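Local coordinates for protein-glutamine gamma-glutamyltransferase 2 (Pagrus major, PDB 1G0D) that catalyses acyl transfer from protein glutamine side chains to primary amines such as lysine, probably under calcium control, so cross-linking proteins, at residues 294-300 with 328-334; 302-308 with 392-398; 377-381 with 452-456. All blocks are in the same frame, centred on the assembly; numbering follows the deposited sequence.

Contact 1 of 3, residues 294-300 with 328-334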
loop_
_atom_site.group_PDB
_atom_site.type_symbol
_atom_site.label_atom_id
_atom_site.label_comp_id
_atom_site.label_asym_id
_atom_site.label_seq_id
_atom_site.Cartn_x
_atom_site.Cartn_y
_atom_site.Cartn_z
ATOM N N THR A 294 -5.901 5.136 1.445
ATOM C CA THR A 294 -7.080 4.561 0.769
ATOM C C THR A 294 -8.112 5.623 0.405
ATOM O O THR A 294 -8.450 6.474 1.213
ATOM C CB THR A 294 -7.783 3.510 1.657
ATOM O OG1 THR A 294 -6.876 2.454 1.954
ATOM C CG2 THR A 294 -8.901 2.883 0.945
ATOM N N ASN A 295 -8.638 5.562 -0.810
ATOM C CA ASN A 295 -9.618 6.534 -1.275
ATOM C C ASN A 295 -10.952 5.859 -1.406
ATOM O O ASN A 295 -11.026 4.799 -2.025
ATOM C CB ASN A 295 -9.197 7.022 -2.643
ATOM C CG ASN A 295 -10.039 8.154 -3.134
ATOM O OD1 ASN A 295 -10.563 8.932 -2.341
ATOM N ND2 ASN A 295 -10.181 8.265 -4.457
ATOM N N PHE A 296 -12.010 6.412 -0.839
ATOM C CA PHE A 296 -13.306 5.756 -1.010
ATOM C C PHE A 296 -14.059 6.486 -2.132
ATOM O O PHE A 296 -13.978 7.701 -2.240
ATOM C CB PHE A 296 -14.056 5.735 0.315
ATOM C CG PHE A 296 -13.447 4.770 1.322
ATOM C CD1 PHE A 296 -13.751 3.408 1.280
ATOM C CD2 PHE A 296 -12.564 5.220 2.302
ATOM C CE1 PHE A 296 -13.179 2.500 2.195
ATOM C CE2 PHE A 296 -11.982 4.311 3.228
ATOM C CZ PHE A 296 -12.296 2.954 3.168
ATOM N N ALA A 297 -14.768 5.739 -2.983
ATOM C CA ALA A 297 -15.452 6.317 -4.146
ATOM C C ALA A 297 -14.309 6.865 -5.034
ATOM O O ALA A 297 -14.105 8.075 -5.202
ATOM C CB ALA A 297 -16.431 7.438 -3.714
ATOM N N SER A 298 -13.547 5.930 -5.589
ATOM C CA SER A 298 -12.406 6.256 -6.416
ATOM C C SER A 298 -12.646 6.404 -7.892
ATOM O O SER A 298 -12.999 5.456 -8.552
ATOM C CB SER A 298 -11.356 5.189 -6.235
ATOM O OG SER A 298 -10.225 5.756 -5.616
ATOM N N ALA A 299 -12.418 7.587 -8.430
ATOM C CA ALA A 299 -12.580 7.771 -9.866
ATOM C C ALA A 299 -11.374 7.236 -10.658
ATOM O O ALA A 299 -10.804 7.926 -11.514
ATOM C CB ALA A 299 -12.790 9.218 -10.176
ATOM N N HIS A 300 -11.002 5.990 -10.394
ATOM C CA HIS A 300 -9.879 5.383 -11.109
ATOM C C HIS A 300 -10.173 5.116 -12.586
ATOM O O HIS A 300 -9.335 5.327 -13.466
ATOM C CB HIS A 300 -9.510 4.059 -10.475
ATOM C CG HIS A 300 -8.238 3.504 -11.005
ATOM N ND1 HIS A 300 -7.030 4.158 -10.862
ATOM C CD2 HIS A 300 -7.974 2.370 -11.692
ATOM C CE1 HIS A 300 -6.078 3.448 -11.441
ATOM N NE2 HIS A 300 -6.624 2.359 -11.952
ATOM N N SER A 328 -17.268 4.519 -10.386
ATOM C CA SER A 328 -16.292 4.590 -9.318
ATOM C C SER A 328 -16.139 3.369 -8.468
ATOM O O SER A 328 -17.121 2.738 -8.083
ATOM C CB SER A 328 -16.611 5.782 -8.421
ATOM O OG SER A 328 -16.728 6.977 -9.193
ATOM N N TRP A 329 -14.884 3.055 -8.164
ATOM C CA TRP A 329 -14.536 1.912 -7.330
ATOM C C TRP A 329 -15.022 2.114 -5.896
ATOM O O TRP A 329 -15.151 3.259 -5.448
ATOM C CB TRP A 329 -13.022 1.754 -7.324
ATOM C CG TRP A 329 -12.443 1.357 -8.635
ATOM C CD1 TRP A 329 -12.993 1.544 -9.881
ATOM C CD2 TRP A 329 -11.182 0.690 -8.842
ATOM N NE1 TRP A 329 -12.143 1.032 -10.848
ATOM C CE2 TRP A 329 -11.030 0.507 -10.235
ATOM C CE3 TRP A 329 -10.168 0.230 -7.985
ATOM C CZ2 TRP A 329 -9.891 -0.121 -10.783
ATOM C CZ3 TRP A 329 -9.039 -0.392 -8.536
ATOM C CH2 TRP A 329 -8.912 -0.558 -9.914
ATOM N N ASN A 330 -15.272 1.026 -5.160
ATOM C CA ASN A 330 -15.729 1.167 -3.770
ATOM C C ASN A 330 -14.623 1.866 -2.952
ATOM O O ASN A 330 -14.893 2.631 -2.009
ATOM C CB ASN A 330 -16.046 -0.197 -3.157
ATOM C CG ASN A 330 -17.391 -0.754 -3.602
ATOM O OD1 ASN A 330 -18.075 -0.180 -4.463
ATOM N ND2 ASN A 330 -17.772 -1.885 -3.020
ATOM N N PHE A 331 -13.375 1.584 -3.318
ATOM C CA PHE A 331 -12.206 2.201 -2.688
ATOM C C PHE A 331 -11.031 1.874 -3.569
ATOM O O PHE A 331 -11.112 1.034 -4.452
ATOM C CB PHE A 331 -11.964 1.689 -1.245
ATOM C CG PHE A 331 -11.368 0.304 -1.168
ATOM C CD1 PHE A 331 -12.184 -0.823 -1.008
ATOM C CD2 PHE A 331 -10.003 0.115 -1.297
ATOM C CE1 PHE A 331 -11.647 -2.122 -0.986
ATOM C CE2 PHE A 331 -9.448 -1.190 -1.277
ATOM C CZ PHE A 331 -10.274 -2.308 -1.122
ATOM N N HIS A 332 -9.944 2.576 -3.360
ATOM C CA HIS A 332 -8.752 2.327 -4.130
ATOM C C HIS A 332 -7.611 2.824 -3.291
ATOM O O HIS A 332 -7.693 3.899 -2.701
ATOM C CB HIS A 332 -8.769 3.089 -5.446
ATOM C CG HIS A 332 -7.469 3.023 -6.182
ATOM N ND1 HIS A 332 -6.790 1.837 -6.375
ATOM C CD2 HIS A 332 -6.744 3.983 -6.810
ATOM C CE1 HIS A 332 -5.702 2.067 -7.097
ATOM N NE2 HIS A 332 -5.653 3.359 -7.375
ATOM N N CYS A 333 -6.540 2.050 -3.269
ATOM C CA CYS A 333 -5.369 2.358 -2.495
ATOM C C CYS A 333 -4.110 2.757 -3.281
ATOM O O CYS A 333 -3.875 2.315 -4.408
ATOM C CB CYS A 333 -5.010 1.143 -1.650
ATOM S SG CYS A 333 -6.276 0.502 -0.605
ATOM N N TRP A 334 -3.305 3.611 -2.666
ATOM C CA TRP A 334 -2.021 3.995 -3.217
ATOM C C TRP A 334 -1.088 4.284 -2.030
ATOM O O TRP A 334 -1.367 3.944 -0.882
ATOM C CB TRP A 334 -2.106 5.188 -4.199
ATOM C CG TRP A 334 -2.646 6.463 -3.658
ATOM C CD1 TRP A 334 -1.963 7.414 -2.954
ATOM C CD2 TRP A 334 -3.992 6.962 -3.801
ATOM N NE1 TRP A 334 -2.800 8.474 -2.647
ATOM C CE2 TRP A 334 -4.046 8.217 -3.154
ATOM C CE3 TRP A 334 -5.152 6.467 -4.411
ATOM C CZ2 TRP A 334 -5.214 8.979 -3.103
ATOM C CZ3 TRP A 334 -6.319 7.234 -4.358
ATOM C CH2 TRP A 334 -6.335 8.477 -3.706
#
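H300 packs against two rings of the facing segment at once, and one of them is the catalytic H332. Its imidazole turns an edge to the face of the six-membered ring of W329, planes 66° apart, with H300 CD2 3.3 Å from W329 CZ2. H300 CB sits over the five-membered ring of W329 in a CH-pi contact, 4.0 Å from the centroid. With CG anti to its backbone N (chi1 -170°), H300 also brings ND1 to 3.8 Å from H332 NE2, the two rings oblique; each nitrogen has its own mate, E393 for H300 and D355 for H332. An alanine in place of W329 takes away the ring under H300 and is likely to leave the imidazole steadied mainly by its bond to E393. Behind the rings the strands run antiparallel. N295 N donates a hydrogen bond to H332 O (2.7 Å) and H332 N one to N295 O (2.8 Å); past a corner in both segments, S298 and W329 exchange another backbone pair. On the H332 face, N295 CB lies 3.4 Å from W334 CZ3. W329 and H332 both touch C272, which with H332 and D355 makes up the Cys-His-Asp active site of the papain-like transglutaminase core.

Contact 2 of 3, residues 302-308 with 392-398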
loop_
_atom_site.group_PDB
_atom_site.type_symbol
_atom_site.label_atom_id
_atom_site.label_comp_id
_atom_site.label_asym_id
_atom_site.label_seq_id
_atom_site.Cartn_x
_atom_site.Cartn_y
_atom_site.Cartn_z
ATOM N N VAL A 302 -12.220 6.463 -14.770
ATOM C CA VAL A 302 -12.357 7.658 -15.587
ATOM C C VAL A 302 -11.174 7.967 -16.544
ATOM O O VAL A 302 -11.301 8.706 -17.536
ATOM C CB VAL A 302 -12.693 8.801 -14.574
ATOM C CG1 VAL A 302 -11.754 9.950 -14.680
ATOM C CG2 VAL A 302 -14.128 9.187 -14.727
ATOM N N ASP A 303 -10.017 7.377 -16.263
ATOM C CA ASP A 303 -8.872 7.608 -17.117
ATOM C C ASP A 303 -8.554 9.101 -17.300
ATOM O O ASP A 303 -8.466 9.630 -18.419
ATOM C CB ASP A 303 -9.107 6.968 -18.465
ATOM C CG ASP A 303 -7.823 6.725 -19.208
ATOM O OD1 ASP A 303 -6.918 6.071 -18.623
ATOM O OD2 ASP A 303 -7.719 7.196 -20.371
ATOM N N GLY A 304 -8.403 9.783 -16.176
ATOM C CA GLY A 304 -8.042 11.174 -16.226
ATOM C C GLY A 304 -9.055 12.197 -16.639
ATOM O O GLY A 304 -8.720 13.361 -16.576
ATOM N N ASN A 305 -10.256 11.811 -17.042
ATOM C CA ASN A 305 -11.247 12.801 -17.437
ATOM C C ASN A 305 -12.065 13.355 -16.299
ATOM O O ASN A 305 -12.721 12.626 -15.584
ATOM C CB ASN A 305 -12.166 12.213 -18.468
ATOM C CG ASN A 305 -11.515 12.139 -19.778
ATOM O OD1 ASN A 305 -11.469 13.126 -20.500
ATOM N ND2 ASN A 305 -10.954 10.976 -20.100
ATOM N N LEU A 306 -12.069 14.667 -16.165
ATOM C CA LEU A 306 -12.773 15.304 -15.061
ATOM C C LEU A 306 -14.276 15.415 -15.262
ATOM O O LEU A 306 -15.005 15.837 -14.354
ATOM C CB LEU A 306 -12.152 16.685 -14.797
ATOM C CG LEU A 306 -10.942 16.879 -13.864
ATOM C CD1 LEU A 306 -10.291 15.573 -13.501
ATOM C CD2 LEU A 306 -9.936 17.773 -14.535
ATOM N N SER A 307 -14.730 15.008 -16.443
ATOM C CA SER A 307 -16.148 15.061 -16.802
ATOM C C SER A 307 -16.634 13.851 -17.549
ATOM O O SER A 307 -16.235 13.583 -18.686
ATOM C CB SER A 307 -16.441 16.265 -17.661
ATOM O OG SER A 307 -16.975 17.269 -16.843
ATOM N N VAL A 308 -17.507 13.114 -16.899
ATOM C CA VAL A 308 -18.066 11.943 -17.512
ATOM C C VAL A 308 -19.588 11.951 -17.354
ATOM O O VAL A 308 -20.130 12.226 -16.277
ATOM C CB VAL A 308 -17.436 10.655 -16.865
ATOM C CG1 VAL A 308 -18.212 9.394 -17.266
ATOM C CG2 VAL A 308 -15.955 10.563 -17.267
ATOM N N ALA A 392 -7.906 13.458 -10.873
ATOM C CA ALA A 392 -9.195 12.884 -11.307
ATOM C C ALA A 392 -9.691 11.862 -10.335
ATOM O O ALA A 392 -10.869 11.792 -10.010
ATOM C CB ALA A 392 -9.062 12.233 -12.667
ATOM N N GLU A 393 -8.762 11.044 -9.889
ATOM C CA GLU A 393 -9.032 9.975 -8.944
ATOM C C GLU A 393 -9.876 10.415 -7.746
ATOM O O GLU A 393 -10.746 9.705 -7.245
ATOM C CB GLU A 393 -7.677 9.447 -8.457
ATOM C CG GLU A 393 -7.737 8.477 -7.316
ATOM C CD GLU A 393 -8.092 7.103 -7.789
ATOM O OE1 GLU A 393 -8.926 6.467 -7.110
ATOM O OE2 GLU A 393 -7.539 6.665 -8.839
ATOM N N VAL A 394 -9.603 11.628 -7.327
ATOM C CA VAL A 394 -10.179 12.224 -6.154
ATOM C C VAL A 394 -11.194 13.362 -6.476
ATOM O O VAL A 394 -11.948 13.780 -5.601
ATOM C CB VAL A 394 -8.908 12.658 -5.316
ATOM C CG1 VAL A 394 -8.754 14.127 -5.277
ATOM C CG2 VAL A 394 -8.908 12.040 -3.997
ATOM N N ASN A 395 -11.260 13.809 -7.734
ATOM C CA ASN A 395 -12.148 14.910 -8.135
ATOM C C ASN A 395 -13.092 14.751 -9.332
ATOM O O ASN A 395 -13.971 15.586 -9.518
ATOM C CB ASN A 395 -11.304 16.132 -8.424
ATOM C CG ASN A 395 -10.767 16.763 -7.175
ATOM O OD1 ASN A 395 -11.505 16.979 -6.232
ATOM N ND2 ASN A 395 -9.475 17.061 -7.153
ATOM N N ALA A 396 -12.913 13.715 -10.151
ATOM C CA ALA A 396 -13.740 13.510 -11.358
ATOM C C ALA A 396 -15.244 13.678 -11.165
ATOM O O ALA A 396 -15.786 13.190 -10.178
ATOM C CB ALA A 396 -13.458 12.116 -11.972
ATOM N N ASP A 397 -15.923 14.340 -12.115
ATOM C CA ASP A 397 -17.388 14.534 -12.030
ATOM C C ASP A 397 -18.161 13.633 -12.965
ATOM O O ASP A 397 -18.130 13.854 -14.168
ATOM C CB ASP A 397 -17.797 15.973 -12.376
ATOM C CG ASP A 397 -19.233 16.304 -11.930
ATOM O OD1 ASP A 397 -19.650 15.867 -10.843
ATOM O OD2 ASP A 397 -19.956 17.009 -12.656
ATOM N N THR A 398 -18.842 12.628 -12.411
ATOM C CA THR A 398 -19.675 11.702 -13.184
ATOM C C THR A 398 -21.153 12.068 -12.975
ATOM O O THR A 398 -21.668 12.071 -11.849
ATOM C CB THR A 398 -19.464 10.187 -12.763
ATOM O OG1 THR A 398 -18.589 9.531 -13.692
ATOM C CG2 THR A 398 -20.752 9.416 -12.813
#
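V302 lays its methyls against A392 and A396, and L306 adds CD1 against A392, where a type I' beta turn, V302 to N305, leads into strand 307-312. That strand is the edge of a mixed sheet and pairs in parallel with 397-403, which comes straight off helix 387-395. V302 can be followed from its base outward: CB stands 4.3 Å from A396 CB. CG1 carries most of the contact, lying 3.9 Å from A396 CB and 4.1 Å from A392 CB, so it reaches methyls four residues apart across the end of the helix. CG2, the other branch, touches A396 CB alone, at 4.1 Å. Within the turn G304, with its positive phi, rests its CA on A392 CB, while L306 CD1 comes to 3.6 Å from A392 CA. The small A392 and the bare CA of G304 probably let the turn sit close on the last turn of the helix, where A392 O takes both N395 N and A396 N.

N395 and D397 are calcium ligands by similarity, so the change from helix to strand lies within a probable metal site. In this model D397 OD2 makes a salt bridge to R459, and N395 OD1 meets Y453 OH and K441.

The strand pairing starts at D397 N, which donates a hydrogen bond to L306 O (2.8 Å) from well above its carbonyl plane (53° out of it). Beyond it V308 and T398 lie side by side. V308 swings CG1 opposite its backbone N (chi1 168°), and CG1 comes to 3.6 Å from T398 OG1. One step back, V308 N bonds D397 O at 2.9 Å, nearly straight at 174°.

Contact 3 of 3, residues 377-381 with 452-456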
loop_
_atom_site.group_PDB
_atom_site.type_symbol
_atom_site.label_atom_id
_atom_site.label_comp_id
_atom_site.label_asym_id
_atom_site.label_seq_id
_atom_site.Cartn_x
_atom_site.Cartn_y
_atom_site.Cartn_z
ATOM N N LYS A 377 -4.183 19.259 -4.143
ATOM C CA LYS A 377 -4.971 20.185 -3.332
ATOM C C LYS A 377 -5.203 21.520 -4.006
ATOM O O LYS A 377 -6.319 22.031 -3.998
ATOM C CB LYS A 377 -4.271 20.440 -2.003
ATOM C CG LYS A 377 -5.167 20.480 -0.789
ATOM C CD LYS A 377 -6.015 21.702 -0.791
ATOM C CE LYS A 377 -6.928 21.736 0.434
ATOM N NZ LYS A 377 -6.142 21.660 1.694
ATOM N N GLU A 378 -4.154 22.079 -4.594
ATOM C CA GLU A 378 -4.256 23.390 -5.224
ATOM C C GLU A 378 -4.622 23.387 -6.702
ATOM O O GLU A 378 -4.800 24.447 -7.311
ATOM C CB GLU A 378 -2.950 24.156 -5.002
ATOM C CG GLU A 378 -2.698 24.615 -3.546
ATOM C CD GLU A 378 -3.949 25.158 -2.832
ATOM O OE1 GLU A 378 -4.199 24.735 -1.685
ATOM O OE2 GLU A 378 -4.683 26.009 -3.393
ATOM N N GLY A 379 -4.731 22.187 -7.263
ATOM C CA GLY A 379 -5.096 22.027 -8.652
ATOM C C GLY A 379 -4.024 22.318 -9.677
ATOM O O GLY A 379 -4.340 22.809 -10.747
ATOM N N ASN A 380 -2.757 22.060 -9.393
ATOM C CA ASN A 380 -1.753 22.319 -10.420
ATOM C C ASN A 380 -1.472 21.003 -11.107
ATOM O O ASN A 380 -0.751 20.164 -10.595
ATOM C CB ASN A 380 -0.477 22.845 -9.814
ATOM C CG ASN A 380 0.661 22.860 -10.805
ATOM O OD1 ASN A 380 0.450 22.690 -12.008
ATOM N ND2 ASN A 380 1.888 23.062 -10.304
ATOM N N LEU A 381 -2.056 20.814 -12.274
ATOM C CA LEU A 381 -1.891 19.575 -13.006
ATOM C C LEU A 381 -0.655 19.639 -13.880
ATOM O O LEU A 381 -0.345 18.684 -14.556
ATOM C CB LEU A 381 -3.109 19.335 -13.888
ATOM C CG LEU A 381 -4.395 18.718 -13.330
ATOM C CD1 LEU A 381 -4.619 19.134 -11.913
ATOM C CD2 LEU A 381 -5.581 19.143 -14.189
ATOM N N VAL A 452 -10.329 26.181 -7.459
ATOM C CA VAL A 452 -9.329 25.183 -7.870
ATOM C C VAL A 452 -9.897 24.339 -8.994
ATOM O O VAL A 452 -9.194 23.973 -9.921
ATOM C CB VAL A 452 -8.908 24.233 -6.692
ATOM C CG1 VAL A 452 -8.056 23.078 -7.212
ATOM C CG2 VAL A 452 -8.094 25.033 -5.655
ATOM N N TYR A 453 -11.180 24.025 -8.895
ATOM C CA TYR A 453 -11.871 23.243 -9.912
ATOM C C TYR A 453 -11.890 24.077 -11.165
ATOM O O TYR A 453 -11.750 23.557 -12.265
ATOM C CB TYR A 453 -13.304 22.978 -9.487
ATOM C CG TYR A 453 -13.421 21.746 -8.653
ATOM C CD1 TYR A 453 -12.282 20.989 -8.327
ATOM C CD2 TYR A 453 -14.650 21.305 -8.215
ATOM C CE1 TYR A 453 -12.371 19.816 -7.574
ATOM C CE2 TYR A 453 -14.764 20.134 -7.465
ATOM C CZ TYR A 453 -13.618 19.395 -7.145
ATOM O OH TYR A 453 -13.726 18.256 -6.377
ATOM N N LYS A 454 -12.072 25.380 -10.986
ATOM C CA LYS A 454 -12.111 26.295 -12.109
ATOM C C LYS A 454 -10.747 26.262 -12.781
ATOM O O LYS A 454 -10.625 26.040 -13.975
ATOM C CB LYS A 454 -12.458 27.711 -11.628
ATOM C CG LYS A 454 -13.969 27.965 -11.361
ATOM C CD LYS A 454 -14.310 29.496 -11.344
ATOM C CE LYS A 454 -14.336 30.143 -9.906
ATOM N NZ LYS A 454 -13.029 30.711 -9.346
ATOM N N LYS A 455 -9.713 26.467 -12.000
ATOM C CA LYS A 455 -8.355 26.433 -12.519
ATOM C C LYS A 455 -7.976 25.103 -13.221
ATOM O O LYS A 455 -7.417 25.087 -14.307
ATOM C CB LYS A 455 -7.422 26.706 -11.335
ATOM C CG LYS A 455 -5.944 26.431 -11.541
ATOM C CD LYS A 455 -5.201 26.721 -10.248
ATOM C CE LYS A 455 -3.686 26.633 -10.389
ATOM N NZ LYS A 455 -3.133 26.274 -9.036
ATOM N N ALA A 456 -8.314 23.982 -12.601
ATOM C CA ALA A 456 -7.928 22.689 -13.130
ATOM C C ALA A 456 -8.816 22.085 -14.204
ATOM O O ALA A 456 -8.449 21.072 -14.840
ATOM C CB ALA A 456 -7.783 21.721 -11.977
#
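V452 CG1 (chi1 171°) and K455 CG (chi1 167°) both stand trans to the amide nitrogen of their own residue, and the lysine then runs out fully extended; together they bring a methyl and an ammonium group to the chain around E378 and G379. V452 CG1 presses on the backbone, 3.4 Å from G379 N, and CG2 lies 3.7 Å from E378 O. The K455 chain passes along that same backbone, with CD and CE near the carbonyl oxygens of E378 and G379, and its NZ bonds E378 O at 3.0 Å, coming in from above the carbonyl plane (44° out of it).

G379 is the first residue to leave helical geometry after 373-378; its positive phi belongs to a Schellman motif, in which two bonds return to the closing turn. Its missing side chain matters twice: the backbone shape favours glycine, and a beta-carbon would fall on V452 CG1, only 2.5 Å from it. A lysine ammonium at the C-terminal end of a helix probably also gains from the helix dipole. The carboxylate of E378 is not part of that bond; its OE2 makes a salt bridge to K448 and its OE1 bonds Y442 OH, with K455 NZ 5.9 Å from OE2.

Beyond the glycine the contact becomes apolar. L381 CD2 lies 4.0 Å from A456 CB and also 3.5 Å from A456 O, at the end of helix 447-456. F391 of helix 387-395 packs on both L381 and A456, and A456 CB in turn lies 3.8 Å from G379 O.

Contact 1 is the buried one: paired antiparallel strands and aromatic rings at the active site. Contacts 2 and 3 lie further out and are partly buried, 2 with methyl groups and a short parallel pairing, 3 with a helix end met by a lysine and apolar side chains. Helix 387-395, part of contact 2, reaches contact 1: E393 O takes the backbone N-H of A299. Contacts 2 and 3 meet where the ends of helices 387-395 and 447-456 come together, with L306 CD2 against A456 O. Contacts 1 and 3 do not touch; their nearest atoms are about 10 Å apart, with contact 2 in touch with both.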